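Local coordinates for uncharacterized protein (PDB 6SCE) that binds cyclic oligoadenylate, the second messenger of type III CRISPR systems, through CARF-type domains and is thereby activated as a DNA nuclease, at residues G87-W92 against A400-G405; A307-A312 against A334-K339. All blocks are in the same frame, centred on the assembly; numbering follows the deposited sequence.

Contact 1: G87-W92 against A400-G405; sequences GGAKYW and AHYLDG. With nucleotides of chain B.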
loop_
_atom_site.group_PDB
_atom_site.type_symbol
_atom_site.label_atom_id
_atom_site.label_comp_id
_atom_site.label_asym_id
_atom_site.label_seq_id
_atom_site.Cartn_x
_atom_site.Cartn_y
_atom_site.Cartn_z
ATOM N N GLY A 87 -13.913 8.985 -2.589
ATOM C CA GLY A 87 -13.240 8.472 -3.729
ATOM C C GLY A 87 -11.913 9.142 -4.046
ATOM O O GLY A 87 -11.700 10.357 -3.846
ATOM N N GLY A 88 -11.004 8.333 -4.576
ATOM C CA GLY A 88 -9.784 8.863 -5.132
ATOM C C GLY A 88 -8.840 9.445 -4.109
ATOM O O GLY A 88 -8.956 9.180 -2.908
ATOM N N ALA A 89 -7.892 10.235 -4.603
ATOM C CA ALA A 89 -6.846 10.797 -3.784
ATOM C C ALA A 89 -7.387 11.785 -2.716
ATOM O O ALA A 89 -8.206 12.684 -3.004
ATOM C CB ALA A 89 -5.808 11.464 -4.682
ATOM N N LYS A 90 -6.897 11.665 -1.485
ATOM C CA LYS A 90 -7.378 12.527 -0.418
ATOM C C LYS A 90 -7.130 14.027 -0.698
ATOM O O LYS A 90 -7.838 14.897 -0.184
ATOM C CB LYS A 90 -6.773 12.101 0.937
ATOM C CG LYS A 90 -7.248 10.694 1.281
ATOM C CD LYS A 90 -6.717 10.096 2.568
ATOM C CE LYS A 90 -5.269 9.727 2.543
ATOM N NZ LYS A 90 -4.973 8.275 2.373
ATOM N N TYR A 91 -6.118 14.307 -1.510
ATOM C CA TYR A 91 -5.855 15.641 -1.991
ATOM C C TYR A 91 -7.113 16.318 -2.532
ATOM O O TYR A 91 -7.369 17.461 -2.219
ATOM C CB TYR A 91 -4.768 15.572 -3.064
ATOM C CG TYR A 91 -4.543 16.859 -3.815
ATOM C CD1 TYR A 91 -3.711 17.874 -3.312
ATOM C CD2 TYR A 91 -5.152 17.065 -5.051
ATOM C CE1 TYR A 91 -3.511 19.061 -4.024
ATOM C CE2 TYR A 91 -4.962 18.233 -5.754
ATOM C CZ TYR A 91 -4.136 19.226 -5.250
ATOM O OH TYR A 91 -3.990 20.377 -6.005
ATOM N N TRP A 92 -7.862 15.617 -3.375
ATOM C CA TRP A 92 -9.046 16.161 -3.979
ATOM C C TRP A 92 -10.200 16.241 -3.005
ATOM O O TRP A 92 -10.990 17.142 -3.109
ATOM C CB TRP A 92 -9.415 15.394 -5.253
ATOM C CG TRP A 92 -8.559 15.807 -6.383
ATOM C CD1 TRP A 92 -7.526 15.115 -6.979
ATOM C CD2 TRP A 92 -8.618 17.079 -7.016
ATOM N NE1 TRP A 92 -6.967 15.902 -7.974
ATOM C CE2 TRP A 92 -7.627 17.103 -8.013
ATOM C CE3 TRP A 92 -9.441 18.196 -6.845
ATOM C CZ2 TRP A 92 -7.441 18.215 -8.850
ATOM C CZ3 TRP A 92 -9.253 19.297 -7.674
ATOM C CH2 TRP A 92 -8.249 19.288 -8.656
ATOM N N ALA A 400 0.408 22.595 4.344
ATOM C CA ALA A 400 -0.121 21.255 3.961
ATOM C C ALA A 400 0.372 20.772 2.602
ATOM O O ALA A 400 0.503 21.552 1.645
ATOM C CB ALA A 400 -1.625 21.257 3.994
ATOM N N HIS A 401 0.678 19.469 2.515
ATOM C CA HIS A 401 1.137 18.900 1.255
ATOM C C HIS A 401 0.610 17.507 1.066
ATOM O O HIS A 401 0.129 16.871 2.008
ATOM C CB HIS A 401 2.662 18.900 1.173
ATOM C CG HIS A 401 3.318 17.960 2.130
ATOM N ND1 HIS A 401 3.965 18.391 3.269
ATOM C CD2 HIS A 401 3.436 16.609 2.120
ATOM C CE1 HIS A 401 4.432 17.341 3.933
ATOM N NE2 HIS A 401 4.130 16.252 3.257
ATOM N N TYR A 402 0.723 17.046 -0.154
ATOM C CA TYR A 402 0.323 15.712 -0.543
ATOM C C TYR A 402 1.311 15.219 -1.579
ATOM O O TYR A 402 1.418 15.791 -2.685
ATOM C CB TYR A 402 -1.094 15.749 -1.115
ATOM C CG TYR A 402 -1.627 14.404 -1.527
ATOM C CD1 TYR A 402 -1.384 13.897 -2.783
ATOM C CD2 TYR A 402 -2.421 13.645 -0.649
ATOM C CE1 TYR A 402 -1.874 12.666 -3.173
ATOM C CE2 TYR A 402 -2.898 12.396 -1.027
ATOM C CZ TYR A 402 -2.629 11.908 -2.283
ATOM O OH TYR A 402 -3.075 10.664 -2.694
ATOM N N LEU A 403 2.008 14.128 -1.274
ATOM C CA LEU A 403 2.881 13.494 -2.261
ATOM C C LEU A 403 2.088 12.866 -3.365
ATOM O O LEU A 403 1.210 12.048 -3.123
ATOM C CB LEU A 403 3.792 12.440 -1.633
ATOM C CG LEU A 403 4.723 11.686 -2.606
ATOM C CD1 LEU A 403 5.875 12.571 -3.047
ATOM C CD2 LEU A 403 5.303 10.454 -1.925
ATOM N N ASP A 404 2.392 13.267 -4.597
ATOM C CA ASP A 404 1.788 12.677 -5.753
ATOM C C ASP A 404 2.907 12.020 -6.557
ATOM O O ASP A 404 3.497 12.650 -7.451
ATOM C CB ASP A 404 1.061 13.751 -6.565
ATOM C CG ASP A 404 0.459 13.199 -7.849
ATOM O OD1 ASP A 404 0.102 12.011 -7.886
ATOM O OD2 ASP A 404 0.393 13.948 -8.856
ATOM N N GLY A 405 3.197 10.758 -6.235
ATOM C CA GLY A 405 4.288 10.009 -6.869
ATOM C C GLY A 405 5.621 10.508 -6.359
ATOM O O GLY A 405 6.093 10.084 -5.300
ATOM P P A B 1 -4.900 8.036 -1.391
ATOM O OP1 A B 1 -4.862 9.525 -1.230
ATOM O OP2 A B 1 -5.169 7.218 -0.145
ATOM O "O5'" A B 1 -5.991 7.731 -2.514
ATOM C "C5'" A B 1 -6.655 6.472 -2.588
ATOM C "C4'" A B 1 -7.040 6.229 -4.027
ATOM O "O4'" A B 1 -5.849 5.915 -4.796
ATOM C "C3'" A B 1 -8.012 5.058 -4.208
ATOM O "O3'" A B 1 -9.331 5.598 -4.363
ATOM C "C2'" A B 1 -7.468 4.353 -5.459
ATOM O "O2'" A B 1 -8.017 4.901 -6.639
ATOM C "C1'" A B 1 -5.974 4.634 -5.373
ATOM N N9 A B 1 -5.218 3.688 -4.550
ATOM C C8 A B 1 -4.291 4.007 -3.598
ATOM N N7 A B 1 -3.771 2.945 -3.037
ATOM C C5 A B 1 -4.374 1.873 -3.672
ATOM C C6 A B 1 -4.240 0.480 -3.516
ATOM N N6 A B 1 -3.425 -0.079 -2.626
ATOM N N1 A B 1 -4.992 -0.316 -4.315
ATOM C C2 A B 1 -5.819 0.269 -5.195
ATOM N N3 A B 1 -6.036 1.565 -5.416
ATOM C C4 A B 1 -5.274 2.323 -4.610
ATOM P P A B 4 -2.538 4.795 2.296
ATOM O OP1 A B 4 -2.695 3.720 1.276
ATOM O OP2 A B 4 -1.351 4.763 3.222
ATOM O "O5'" A B 4 -2.602 6.204 1.544
ATOM C "C5'" A B 4 -1.440 6.628 0.816
ATOM C "C4'" A B 4 -1.889 7.548 -0.293
ATOM O "O4'" A B 4 -0.736 8.251 -0.839
ATOM C "C3'" A B 4 -2.533 6.811 -1.459
ATOM O "O3'" A B 4 -3.568 7.532 -2.122
ATOM C "C2'" A B 4 -1.342 6.669 -2.411
ATOM O "O2'" A B 4 -1.733 6.402 -3.739
ATOM C "C1'" A B 4 -0.708 8.036 -2.230
ATOM N N9 A B 4 0.655 8.152 -2.726
ATOM C C8 A B 4 1.092 9.145 -3.567
ATOM N N7 A B 4 2.344 9.001 -3.917
ATOM C C5 A B 4 2.753 7.822 -3.301
ATOM C C6 A B 4 3.978 7.123 -3.293
ATOM N N6 A B 4 5.065 7.496 -3.977
ATOM N N1 A B 4 4.028 5.965 -2.586
ATOM C C2 A B 4 2.930 5.570 -1.926
ATOM N N3 A B 4 1.732 6.157 -1.842
ATOM C C4 A B 4 1.708 7.291 -2.556
ATOM P P A B 2 -10.624 4.638 -4.403
ATOM O OP1 A B 2 -10.367 3.314 -5.050
ATOM O OP2 A B 2 -11.746 5.539 -4.845
ATOM O "O5'" A B 2 -10.828 4.357 -2.836
ATOM C "C5'" A B 2 -11.330 5.429 -2.006
ATOM C "C4'" A B 2 -11.496 4.929 -0.593
ATOM O "O4'" A B 2 -12.553 3.932 -0.577
ATOM C "C3'" A B 2 -10.271 4.273 0.032
ATOM O "O3'" A B 2 -10.116 4.660 1.396
ATOM C "C2'" A B 2 -10.603 2.785 -0.037
ATOM O "O2'" A B 2 -9.996 2.050 1.004
ATOM C "C1'" A B 2 -12.114 2.810 0.142
ATOM N N9 A B 2 -12.806 1.622 -0.321
ATOM C C8 A B 2 -12.354 0.682 -1.218
ATOM N N7 A B 2 -13.196 -0.308 -1.373
ATOM C C5 A B 2 -14.250 -0.017 -0.520
ATOM C C6 A B 2 -15.448 -0.696 -0.221
ATOM N N6 A B 2 -15.763 -1.892 -0.711
ATOM N N1 A B 2 -16.298 -0.097 0.647
ATOM C C2 A B 2 -15.921 1.058 1.212
ATOM N N3 A B 2 -14.817 1.781 1.019
ATOM C C4 A B 2 -14.013 1.173 0.136
#
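The Tyr402 ring carries Tyr91 CB over one face, 3.8 Å from the ring centroid and 14° off its normal, a CH-pi contact; at its edge, in plane, sits OP1 of A1 of chain B. The two tyrosine rings meet obliquely, Tyr91 having Trp92 CD1 at its edge, in plane, and its hydroxyl bonded to Arg95. This is the cyclic oligoadenylate pocket between two CARF-type Rossmann-like units: the loop and helix start at 87-92 belong to the first, strand 399-404 and Gly405 to the second. Tyr402 extends its ring away from its own backbone N (chi1 -179°), which carries the hydroxyl past the small Ala89 CB to donate to OP1 at 2.6 Å from OH. The same oxygen takes the Lys90 backbone N-H, nearly straight at 170°, from the first turn of helix 90-100, whose dipole probably helps stabilise the phosphate. Lys90, bent at its outer torsions, brings NZ 2.7 Å from OP2 of A1, while Asn380 O and Gly382 O also hold its ammonium. Gly88, whose positive phi suits a glycine, gives its N-H to OP2 of A2, 2.9 Å from N. At A4, Gly405 N donates to N7 and Gly405 O accepts from N6, at 3.0 and 3.1 Å.

Contact 2: A307-A312 against A334-K339; sequences AAYLHA and AFFRGK
Tyr309 pushes its ring from helix 303-312 into the angle between Phe335 and Phe336 of helix 326-338, and the three form an aromatic cluster. Phe335 turns its edge to one face of the tyrosine in a T-shaped pair, the planes at 83° and the centroids 5.3 Å apart; CZ makes the closest approach, 4.0 Å from Tyr309 CD2. Phe336 comes in obliquely, its CE1 3.7 Å from Tyr309 CD1 and also close to Tyr309 CB, the two side chains running antiparallel, side by side. Different first torsions set up this geometry: CG is anti to the backbone N in Phe335 (chi1 170°) but anti to the carbonyl carbon in Phe336, which lets consecutive residues of one helix both meet the same tyrosine. Phe336 also packs on Val343, tying the cluster to the edge strand of the Rossmann-like sheet.

At the outer end of Tyr309, Lys339 lies square across the tyrosine, its CG 3.6 Å from Tyr309 OH. A lysine suits this margin: its CG lies over a face of Phe335 and beside the Tyr309 hydroxyl, while NZ goes on to a salt bridge with Asp427. A water lies in the plane of the Tyr309 ring at its edge, 2.9 Å from Tyr309 OH, and donates to Lys339 O. The chemistry is therefore graded: apolar contact joins the two helices on the buried side, while the partly exposed rim is polar; a tyrosine suits this position, giving a ring to the cluster and a hydroxyl to the water.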
loop_
_atom_site.group_PDB
_atom_site.type_symbol
_atom_site.label_atom_id
_atom_site.label_comp_id
_atom_site.label_asym_id
_atom_site.label_seq_id
_atom_site.Cartn_x
_atom_site.Cartn_y
_atom_site.Cartn_z
ATOM N N ALA A 307 8.815 10.919 2.528
ATOM C CA ALA A 307 8.940 12.138 1.748
ATOM C C ALA A 307 8.718 13.342 2.614
ATOM O O ALA A 307 9.447 14.328 2.517
ATOM C CB ALA A 307 7.964 12.136 0.579
ATOM N N ALA A 308 7.708 13.275 3.472
ATOM C CA ALA A 308 7.407 14.385 4.373
ATOM C C ALA A 308 8.571 14.682 5.320
ATOM O O ALA A 308 8.857 15.847 5.622
ATOM C CB ALA A 308 6.142 14.106 5.153
ATOM N N TYR A 309 9.197 13.627 5.819
ATOM C CA TYR A 309 10.402 13.764 6.641
ATOM C C TYR A 309 11.537 14.458 5.844
ATOM O O TYR A 309 12.167 15.376 6.349
ATOM C CB TYR A 309 10.845 12.389 7.129
ATOM C CG TYR A 309 12.255 12.385 7.636
ATOM C CD1 TYR A 309 12.565 13.001 8.830
ATOM C CD2 TYR A 309 13.283 11.830 6.886
ATOM C CE1 TYR A 309 13.870 13.041 9.285
ATOM C CE2 TYR A 309 14.591 11.848 7.339
ATOM C CZ TYR A 309 14.869 12.467 8.541
ATOM O OH TYR A 309 16.151 12.516 9.014
ATOM N N LEU A 310 11.778 14.031 4.610
ATOM C CA LEU A 310 12.852 14.620 3.807
ATOM C C LEU A 310 12.572 16.098 3.530
ATOM O O LEU A 310 13.469 16.938 3.620
ATOM C CB LEU A 310 13.050 13.873 2.502
ATOM C CG LEU A 310 13.517 12.428 2.619
ATOM C CD1 LEU A 310 13.609 11.822 1.237
ATOM C CD2 LEU A 310 14.832 12.343 3.364
ATOM N N HIS A 311 11.315 16.413 3.239
ATOM C CA HIS A 311 10.919 17.801 2.948
ATOM C C HIS A 311 10.957 18.702 4.186
ATOM O O HIS A 311 11.543 19.802 4.152
ATOM C CB HIS A 311 9.536 17.790 2.312
ATOM C CG HIS A 311 8.915 19.140 2.153
ATOM N ND1 HIS A 311 9.363 20.063 1.231
ATOM C CD2 HIS A 311 7.875 19.718 2.796
ATOM C CE1 HIS A 311 8.607 21.145 1.303
ATOM N NE2 HIS A 311 7.701 20.965 2.246
ATOM N N ALA A 312 10.347 18.252 5.275
ATOM C CA ALA A 312 10.095 19.137 6.416
ATOM C C ALA A 312 11.297 19.260 7.347
ATOM O O ALA A 312 11.434 20.280 7.994
ATOM C CB ALA A 312 8.920 18.659 7.222
ATOM N N ALA A 334 10.041 4.710 16.095
ATOM C CA ALA A 334 11.438 4.294 16.243
ATOM C C ALA A 334 12.297 4.982 15.176
ATOM O O ALA A 334 13.410 5.450 15.443
ATOM C CB ALA A 334 11.551 2.795 16.133
ATOM N N PHE A 335 11.757 5.072 13.961
ATOM C CA PHE A 335 12.459 5.730 12.890
ATOM C C PHE A 335 12.760 7.184 13.197
ATOM O O PHE A 335 13.918 7.645 13.037
ATOM C CB PHE A 335 11.698 5.642 11.573
ATOM C CG PHE A 335 12.283 6.518 10.515
ATOM C CD1 PHE A 335 13.457 6.145 9.882
ATOM C CD2 PHE A 335 11.707 7.743 10.210
ATOM C CE1 PHE A 335 14.028 6.967 8.923
ATOM C CE2 PHE A 335 12.284 8.567 9.256
ATOM C CZ PHE A 335 13.442 8.168 8.608
ATOM N N PHE A 336 11.738 7.916 13.642
ATOM C CA PHE A 336 11.901 9.328 13.919
ATOM C C PHE A 336 12.791 9.552 15.146
ATOM O O PHE A 336 13.661 10.407 15.116
ATOM C CB PHE A 336 10.554 10.038 14.048
ATOM C CG PHE A 336 9.883 10.318 12.715
ATOM C CD1 PHE A 336 10.334 11.339 11.899
ATOM C CD2 PHE A 336 8.804 9.572 12.301
ATOM C CE1 PHE A 336 9.715 11.612 10.694
ATOM C CE2 PHE A 336 8.192 9.826 11.095
ATOM C CZ PHE A 336 8.657 10.838 10.282
ATOM N N ARG A 337 12.626 8.741 16.184
ATOM C CA ARG A 337 13.537 8.839 17.338
ATOM C C ARG A 337 14.987 8.583 16.951
ATOM O O ARG A 337 15.882 9.266 17.445
ATOM C CB ARG A 337 13.154 7.863 18.436
ATOM C CG ARG A 337 11.934 8.268 19.252
ATOM C CD ARG A 337 11.698 7.196 20.307
ATOM N NE ARG A 337 10.425 7.310 21.017
ATOM C CZ ARG A 337 10.230 8.049 22.105
ATOM N NH1 ARG A 337 11.218 8.777 22.624
ATOM N NH2 ARG A 337 9.035 8.064 22.681
ATOM N N GLY A 338 15.210 7.622 16.054
ATOM C CA GLY A 338 16.562 7.308 15.568
ATOM C C GLY A 338 17.201 8.456 14.811
ATOM O O GLY A 338 18.417 8.553 14.746
ATOM N N LYS A 339 16.375 9.333 14.237
ATOM C CA LYS A 339 16.842 10.515 13.515
ATOM C C LYS A 339 16.905 11.756 14.400
ATOM O O LYS A 339 17.038 12.869 13.885
ATOM C CB LYS A 339 15.931 10.788 12.305
ATOM C CG LYS A 339 15.962 9.705 11.244
ATOM C CD LYS A 339 17.382 9.505 10.712
ATOM C CE LYS A 339 17.416 8.777 9.384
ATOM N NZ LYS A 339 18.821 8.679 8.889
HETATM O O HOH W 1 16.571 14.161 11.305
#

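Overall arrangement
From the N terminus, the chain lays down the first strands of one sheet, ending with 81-84, before the loop 87-89 leads into helix 90-100. Contact 1 closes its long loop only at 400-405, with 307 residues between its segments, joining that first Rossmann-like unit to strand 399-404 of a second across the bound nucleotides. Contact 2 lies wholly within this loop and closes a much shorter one: 21 residues, including strand 316-321, separate its segments, and it pairs two neighbouring helices of the second unit. The centres are about 20 Å apart, yet the contacts touch: Ala308 and Ala307 of helix 303-312 pack against His401 and Leu403, linking the helix pair to the nucleotide-binding strand.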